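Local coordinates for NS3-like protein (Alongshan virus, PDB 6M40) that probably couples the hydrolysis of ATP and other ribonucleoside triphosphates to RNA unwinding, as the helicase part of a longer NS3-like protein, at residues Val120-Leu128 / Asp323-Ala333; Ile285-Thr293 / Tyr314-His324. One frame throughout, in Å; residues are numbered along the deposited sequence.

Overall arrangement
From the N terminus the chain builds the parallel sheet of the first helicase domain. Just after strand 111-116 it supplies residues 120-128, the first half of interaction 1. The chain then completes this domain and passes through the mixed sheet of the second before residues 323-333 close a loop of 194 residues on helix 123-136. Interaction 2 is nested inside that loop: residues 285-293, at the junction of strand 281-287 and helix 290-297, are met by 314-324 after only 20 intervening residues. The two contacts share Asp323 and His324, so the linker that docks on the second domain leads through a short turn into helix 328-339, which packs against the first.

Interaction 1 of 2, residues Val120-Leu128 / Asp323-Ala333; sequences VDSAHTKVL and DHPDSVTLLEA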
# COMPACT_ATOMS: atom_id res chain seq x y z
N VAL A 120 3.23 2.40 2.48
CA VAL A 120 2.36 1.90 1.43
C VAL A 120 1.82 3.06 0.59
O VAL A 120 1.70 4.20 1.06
CB VAL A 120 1.20 1.06 2.02
CG1 VAL A 120 0.16 0.73 0.96
CG2 VAL A 120 1.73 -0.21 2.65
N ASP A 121 1.48 2.75 -0.66
CA ASP A 121 0.94 3.72 -1.61
C ASP A 121 -0.59 3.69 -1.55
O ASP A 121 -1.28 3.25 -2.48
CB ASP A 121 1.46 3.42 -3.01
CG ASP A 121 1.19 4.54 -3.99
OD1 ASP A 121 0.09 5.12 -3.95
OD2 ASP A 121 2.09 4.85 -4.81
N SER A 122 -1.12 4.16 -0.42
CA SER A 122 -2.53 4.47 -0.30
C SER A 122 -2.66 5.88 0.25
O SER A 122 -1.84 6.30 1.07
CB SER A 122 -3.27 3.48 0.63
OG SER A 122 -3.19 3.89 1.98
N ALA A 123 -3.67 6.62 -0.22
CA ALA A 123 -3.94 7.92 0.37
C ALA A 123 -4.35 7.79 1.82
O ALA A 123 -4.09 8.69 2.62
CB ALA A 123 -5.02 8.64 -0.43
N HIS A 124 -4.97 6.67 2.19
CA HIS A 124 -5.47 6.55 3.56
C HIS A 124 -4.33 6.38 4.54
O HIS A 124 -4.35 7.00 5.61
CB HIS A 124 -6.48 5.41 3.62
CG HIS A 124 -7.56 5.53 2.59
ND1 HIS A 124 -7.32 5.32 1.25
CD2 HIS A 124 -8.85 5.91 2.68
CE1 HIS A 124 -8.43 5.53 0.57
NE2 HIS A 124 -9.38 5.88 1.41
N THR A 125 -3.32 5.58 4.20
CA THR A 125 -2.13 5.50 5.04
C THR A 125 -1.57 6.89 5.30
O THR A 125 -1.24 7.24 6.44
CB THR A 125 -1.08 4.60 4.40
OG1 THR A 125 -1.69 3.37 3.98
CG2 THR A 125 0.03 4.30 5.37
N LYS A 126 -1.48 7.71 4.25
CA LYS A 126 -0.86 9.03 4.37
C LYS A 126 -1.60 9.90 5.37
O LYS A 126 -1.00 10.42 6.31
CB LYS A 126 -0.83 9.72 3.01
CG LYS A 126 -0.32 8.88 1.85
CD LYS A 126 1.18 9.02 1.68
CE LYS A 126 1.64 8.52 0.32
NZ LYS A 126 3.01 9.01 0.03
N VAL A 127 -2.91 10.08 5.18
CA VAL A 127 -3.65 10.96 6.06
C VAL A 127 -3.69 10.37 7.47
O VAL A 127 -3.65 11.10 8.46
CB VAL A 127 -5.06 11.22 5.51
CG1 VAL A 127 -4.98 11.65 4.05
CG2 VAL A 127 -5.90 9.99 5.63
N LEU A 128 -3.78 9.05 7.57
CA LEU A 128 -3.72 8.41 8.88
C LEU A 128 -2.42 8.76 9.59
O LEU A 128 -2.42 9.12 10.77
CB LEU A 128 -3.87 6.90 8.73
CG LEU A 128 -3.95 6.10 10.03
CD1 LEU A 128 -5.10 6.56 10.91
CD2 LEU A 128 -4.10 4.63 9.68
N ASP A 323 7.32 7.89 -3.66
CA ASP A 323 6.19 8.12 -4.56
C ASP A 323 6.69 8.82 -5.81
O ASP A 323 7.59 9.67 -5.74
CB ASP A 323 5.09 8.96 -3.87
CG ASP A 323 3.90 8.13 -3.38
OD1 ASP A 323 3.06 7.72 -4.20
OD2 ASP A 323 3.81 7.88 -2.16
N HIS A 324 6.15 8.44 -6.95
CA HIS A 324 6.42 9.19 -8.17
C HIS A 324 5.96 10.63 -7.97
O HIS A 324 4.88 10.86 -7.41
CB HIS A 324 5.70 8.56 -9.36
CG HIS A 324 5.96 9.26 -10.65
ND1 HIS A 324 5.46 10.51 -10.93
CD2 HIS A 324 6.67 8.90 -11.75
CE1 HIS A 324 5.84 10.89 -12.13
NE2 HIS A 324 6.57 9.92 -12.65
N PRO A 325 6.73 11.61 -8.44
CA PRO A 325 6.52 13.00 -8.00
C PRO A 325 5.10 13.53 -8.15
O PRO A 325 4.68 14.36 -7.33
CB PRO A 325 7.51 13.80 -8.86
CG PRO A 325 8.10 12.79 -9.86
CD PRO A 325 7.97 11.47 -9.21
N ASP A 326 4.34 13.13 -9.17
CA ASP A 326 2.98 13.62 -9.33
C ASP A 326 2.05 12.44 -9.62
O ASP A 326 1.36 12.38 -10.64
CB ASP A 326 2.91 14.71 -10.41
CG ASP A 326 3.74 14.38 -11.62
OD1 ASP A 326 3.65 13.23 -12.10
OD2 ASP A 326 4.46 15.27 -12.11
N SER A 327 2.04 11.49 -8.69
CA SER A 327 1.07 10.41 -8.73
C SER A 327 -0.23 10.86 -8.08
O SER A 327 -0.25 11.63 -7.12
CB SER A 327 1.60 9.16 -8.02
OG SER A 327 1.62 9.32 -6.61
N VAL A 328 -1.34 10.38 -8.65
CA VAL A 328 -2.64 10.82 -8.16
C VAL A 328 -2.90 10.40 -6.73
O VAL A 328 -3.77 10.98 -6.07
CB VAL A 328 -3.78 10.31 -9.07
CG1 VAL A 328 -3.84 8.80 -9.04
CG2 VAL A 328 -5.10 10.92 -8.63
N THR A 329 -2.19 9.39 -6.21
CA THR A 329 -2.30 9.12 -4.79
C THR A 329 -1.70 10.24 -3.97
O THR A 329 -2.20 10.55 -2.88
CB THR A 329 -1.63 7.80 -4.43
OG1 THR A 329 -0.32 7.72 -5.01
CG2 THR A 329 -2.47 6.61 -4.90
N LEU A 330 -0.67 10.90 -4.50
CA LEU A 330 -0.10 12.04 -3.78
C LEU A 330 -1.01 13.26 -3.90
O LEU A 330 -0.99 14.13 -3.02
CB LEU A 330 1.29 12.33 -4.32
CG LEU A 330 2.31 12.96 -3.37
CD1 LEU A 330 2.39 12.27 -2.01
CD2 LEU A 330 3.67 12.92 -4.05
N LEU A 331 -1.83 13.32 -4.95
CA LEU A 331 -2.83 14.38 -5.04
C LEU A 331 -3.94 14.18 -4.01
O LEU A 331 -4.24 15.09 -3.23
CB LEU A 331 -3.41 14.45 -6.45
CG LEU A 331 -4.66 15.31 -6.64
CD1 LEU A 331 -4.38 16.78 -6.33
CD2 LEU A 331 -5.21 15.16 -8.05
N GLU A 332 -4.55 12.99 -3.97
CA GLU A 332 -5.67 12.78 -3.06
C GLU A 332 -5.22 12.89 -1.60
O GLU A 332 -5.97 13.39 -0.76
CB GLU A 332 -6.34 11.43 -3.32
CG GLU A 332 -6.62 11.19 -4.81
CD GLU A 332 -7.75 10.22 -5.11
OE1 GLU A 332 -7.72 9.07 -4.62
OE2 GLU A 332 -8.65 10.60 -5.87
N ALA A 333 -4.00 12.47 -1.29
CA ALA A 333 -3.51 12.60 0.08
C ALA A 333 -3.35 14.07 0.47
O ALA A 333 -3.79 14.48 1.56
CB ALA A 333 -2.19 11.84 0.25
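Asp121 swings its carboxylate away from its own amide nitrogen (chi1 -168°), and Thr329 holds its hydroxyl between its own backbone N and carbonyl carbon, which brings their polar ends together. Thr329 OG1 donates to Asp121 OD1 (2.8 Å), meeting the oxygen on its syn side and close to the carboxylate plane. Lys126, in the first turns of helix 123-136, reaches the same region. Its chain bends at chi2 (-90°) and is extended beyond, carrying NZ to Asp323, which approaches from the opposite direction. The salt bridge from Lys126 NZ to Asp323 OD2 (2.6 Å) comes from above the carboxylate plane. Asp121 OD2 and Asp323 OD1 lie 3.1 Å apart as two acceptors without a hydrogen bond; the lysine, which also has a long, weak ion pair with Glu345, probably offsets part of their mutual repulsion. Leu330 CD1 lies 3.9 Å from Lys126 NZ, adding an apolar neighbour to the buried lysine.

Beyond this polar cluster, along the helices, Ala123 and Ala333 meet, flanked by the aliphatic base of Lys126 and by Val127. Ala333 CB rests against Lys126 CB (3.7 Å) and faces Ala123 CB at 4.3 Å, while Val127 CG1 reaches the carbonyl oxygen of Ala333. With alanine on both sides, the axes of 123-128 and 328-333 approach to 8.9 Å at 40° between their directions. Glu332 turns its carboxylate to Arg411. Residues 120-128 directly follow the DETH sequence, the DEAH-type Walker B motif. Their junction with helix 328-339 is consistent with the interface between the first and third domains of flavivirus NS3 helicases.

Interaction 2 of 2, residues Ile285-Thr293 / Tyr314-His324; sequences ITPSTQAQT and YDITQAPVLDH
Gln290 binds the 314-324 loop twice. Its side-chain NE2 donates to Ala319 O (2.9 Å) in a nearly straight bond of 174°, with the acceptor in the amide plane; the chain, extended beyond CG, carries the amide along the loop to this carbonyl. Its backbone N gives a second bond to Pro320 O (2.9 Å), and the next amide, Ala291 N, meets Val321 O (3.0 Å) nearly head-on. Thr289, the N-cap, accepts from Gln292 N through OG1. Earlier in the loop, Tyr314 OH donates to Ser288 O (3.0 Å) from above the carbonyl plane.

Around these bonds the side chains pack. Pro287 CB touches the edge of the Tyr314 ring and Ala291 CB meets Leu322 CD2, while Thr289 CG2 lies beside Pro320 CG (4.1 Å). The Thr293 methyl sits next to the tyrosine hydroxyl. At the strand end, Thr286 CG2 nears His324 CD2 (3.5 Å).

Helix 290-297 runs into the arginine-rich QRRGRIGR sequence, motif VI of superfamily 2 helicases. All four acceptors across the contact are backbone carbonyls, served by two backbone amides and by the side chains of Gln290 and Tyr314, so the irregular segment is held through its main chain and by its own tyrosine.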
# COMPACT_ATOMS: atom_id res chain seq x y z
N ILE A 285 2.71 3.63 -17.47
CA ILE A 285 3.67 2.70 -16.89
C ILE A 285 4.93 3.47 -16.51
O ILE A 285 5.43 4.29 -17.30
CB ILE A 285 3.99 1.55 -17.87
CG1 ILE A 285 2.77 0.64 -18.02
CG2 ILE A 285 5.19 0.75 -17.40
CD1 ILE A 285 2.92 -0.40 -19.12
N THR A 286 5.44 3.19 -15.31
CA THR A 286 6.52 3.93 -14.69
C THR A 286 7.55 2.97 -14.12
O THR A 286 7.20 1.85 -13.73
CB THR A 286 5.99 4.82 -13.54
OG1 THR A 286 5.01 5.73 -14.06
CG2 THR A 286 7.11 5.61 -12.85
N PRO A 287 8.82 3.37 -14.06
CA PRO A 287 9.77 2.65 -13.19
C PRO A 287 9.28 2.69 -11.75
O PRO A 287 9.17 3.77 -11.15
CB PRO A 287 11.08 3.42 -13.38
CG PRO A 287 10.65 4.79 -13.80
CD PRO A 287 9.44 4.56 -14.66
N SER A 288 8.97 1.52 -11.20
CA SER A 288 8.52 1.45 -9.82
C SER A 288 9.45 2.21 -8.90
O SER A 288 10.63 2.44 -9.22
CB SER A 288 8.40 -0.01 -9.37
OG SER A 288 9.51 -0.77 -9.82
N THR A 289 8.93 2.63 -7.75
CA THR A 289 9.71 3.38 -6.79
C THR A 289 10.65 2.45 -6.03
O THR A 289 10.46 1.23 -6.00
CB THR A 289 8.80 4.11 -5.82
OG1 THR A 289 8.03 3.15 -5.09
CG2 THR A 289 7.86 5.03 -6.59
N GLN A 290 11.68 3.05 -5.43
CA GLN A 290 12.58 2.28 -4.59
C GLN A 290 11.82 1.48 -3.55
O GLN A 290 12.11 0.30 -3.31
CB GLN A 290 13.58 3.22 -3.92
CG GLN A 290 14.28 4.14 -4.91
CD GLN A 290 15.48 4.85 -4.31
OE1 GLN A 290 16.04 4.42 -3.30
NE2 GLN A 290 15.89 5.95 -4.94
N ALA A 291 10.81 2.10 -2.93
CA ALA A 291 10.05 1.41 -1.89
C ALA A 291 9.21 0.28 -2.47
O ALA A 291 8.98 -0.73 -1.80
CB ALA A 291 9.17 2.41 -1.16
N GLN A 292 8.75 0.43 -3.71
CA GLN A 292 7.98 -0.63 -4.36
C GLN A 292 8.83 -1.87 -4.57
O GLN A 292 8.46 -2.97 -4.15
CB GLN A 292 7.44 -0.11 -5.69
CG GLN A 292 6.59 -1.10 -6.47
CD GLN A 292 5.22 -1.27 -5.88
OE1 GLN A 292 4.78 -2.39 -5.62
NE2 GLN A 292 4.53 -0.15 -5.65
N THR A 293 9.99 -1.71 -5.22
CA THR A 293 10.86 -2.85 -5.47
C THR A 293 11.42 -3.43 -4.18
O THR A 293 11.63 -4.65 -4.08
CB THR A 293 12.02 -2.44 -6.37
OG1 THR A 293 12.73 -1.34 -5.78
CG2 THR A 293 11.52 -2.04 -7.75
N TYR A 314 17.57 -1.11 -15.25
CA TYR A 314 16.71 -0.53 -14.21
C TYR A 314 17.55 0.27 -13.22
O TYR A 314 18.44 -0.28 -12.57
CB TYR A 314 15.92 -1.58 -13.44
CG TYR A 314 15.14 -0.97 -12.29
CD1 TYR A 314 14.14 -0.03 -12.51
CD2 TYR A 314 15.43 -1.31 -10.98
CE1 TYR A 314 13.44 0.54 -11.46
CE2 TYR A 314 14.73 -0.75 -9.92
CZ TYR A 314 13.74 0.17 -10.17
OH TYR A 314 13.06 0.73 -9.11
N ASP A 315 17.18 1.54 -13.07
CA ASP A 315 17.92 2.53 -12.29
C ASP A 315 17.37 2.59 -10.87
O ASP A 315 16.57 3.46 -10.54
CB ASP A 315 17.82 3.89 -12.98
CG ASP A 315 16.36 4.31 -13.26
OD1 ASP A 315 15.45 3.47 -13.14
OD2 ASP A 315 16.14 5.49 -13.59
N ILE A 316 17.83 1.69 -10.00
CA ILE A 316 17.36 1.75 -8.62
C ILE A 316 17.87 3.03 -7.98
O ILE A 316 17.14 3.72 -7.26
CB ILE A 316 17.79 0.52 -7.81
CG1 ILE A 316 17.78 -0.78 -8.65
CG2 ILE A 316 16.88 0.39 -6.57
CD1 ILE A 316 18.92 -1.73 -8.32
N THR A 317 19.13 3.36 -8.23
CA THR A 317 19.74 4.58 -7.69
C THR A 317 18.93 5.82 -8.04
O THR A 317 18.85 6.77 -7.24
CB THR A 317 21.17 4.71 -8.23
OG1 THR A 317 21.58 6.09 -8.22
CG2 THR A 317 21.28 4.17 -9.68
N GLN A 318 18.30 5.83 -9.21
CA GLN A 318 17.77 7.03 -9.83
C GLN A 318 16.25 7.04 -9.90
O GLN A 318 15.68 8.03 -10.39
CB GLN A 318 18.35 7.17 -11.24
CG GLN A 318 19.06 8.49 -11.52
CD GLN A 318 18.54 9.17 -12.79
OE1 GLN A 318 18.51 8.56 -13.86
NE2 GLN A 318 18.15 10.43 -12.67
N ALA A 319 15.57 6.00 -9.42
CA ALA A 319 14.12 5.99 -9.40
C ALA A 319 13.60 6.72 -8.16
O ALA A 319 14.34 6.94 -7.21
CB ALA A 319 13.60 4.56 -9.44
N PRO A 320 12.32 7.09 -8.15
CA PRO A 320 11.80 7.87 -7.02
C PRO A 320 11.69 7.00 -5.78
O PRO A 320 11.26 5.85 -5.83
CB PRO A 320 10.42 8.35 -7.51
CG PRO A 320 10.15 7.62 -8.80
CD PRO A 320 11.25 6.63 -9.04
N VAL A 321 12.05 7.59 -4.64
CA VAL A 321 12.16 6.86 -3.39
C VAL A 321 10.80 6.28 -2.98
O VAL A 321 10.58 5.07 -3.06
CB VAL A 321 12.74 7.76 -2.28
CG1 VAL A 321 13.03 6.94 -1.03
CG2 VAL A 321 14.00 8.45 -2.77
N LEU A 322 9.89 7.14 -2.53
CA LEU A 322 8.62 6.69 -1.97
C LEU A 322 7.45 6.78 -2.95
O LEU A 322 6.66 5.84 -3.05
CB LEU A 322 8.29 7.51 -0.72
CG LEU A 322 8.96 7.11 0.59
CD1 LEU A 322 8.94 8.26 1.59
CD2 LEU A 322 8.29 5.88 1.18
N ASP A 323 7.32 7.89 -3.66
CA ASP A 323 6.19 8.12 -4.56
C ASP A 323 6.69 8.82 -5.81
O ASP A 323 7.59 9.67 -5.74
CB ASP A 323 5.09 8.96 -3.87
CG ASP A 323 3.90 8.13 -3.38
OD1 ASP A 323 3.06 7.72 -4.20
OD2 ASP A 323 3.81 7.88 -2.16
N HIS A 324 6.15 8.44 -6.95
CA HIS A 324 6.42 9.19 -8.17
C HIS A 324 5.96 10.63 -7.97
O HIS A 324 4.88 10.86 -7.41
CB HIS A 324 5.70 8.56 -9.36
CG HIS A 324 5.96 9.26 -10.65
ND1 HIS A 324 5.46 10.51 -10.93
CD2 HIS A 324 6.67 8.90 -11.75
CE1 HIS A 324 5.84 10.89 -12.13
NE2 HIS A 324 6.57 9.92 -12.65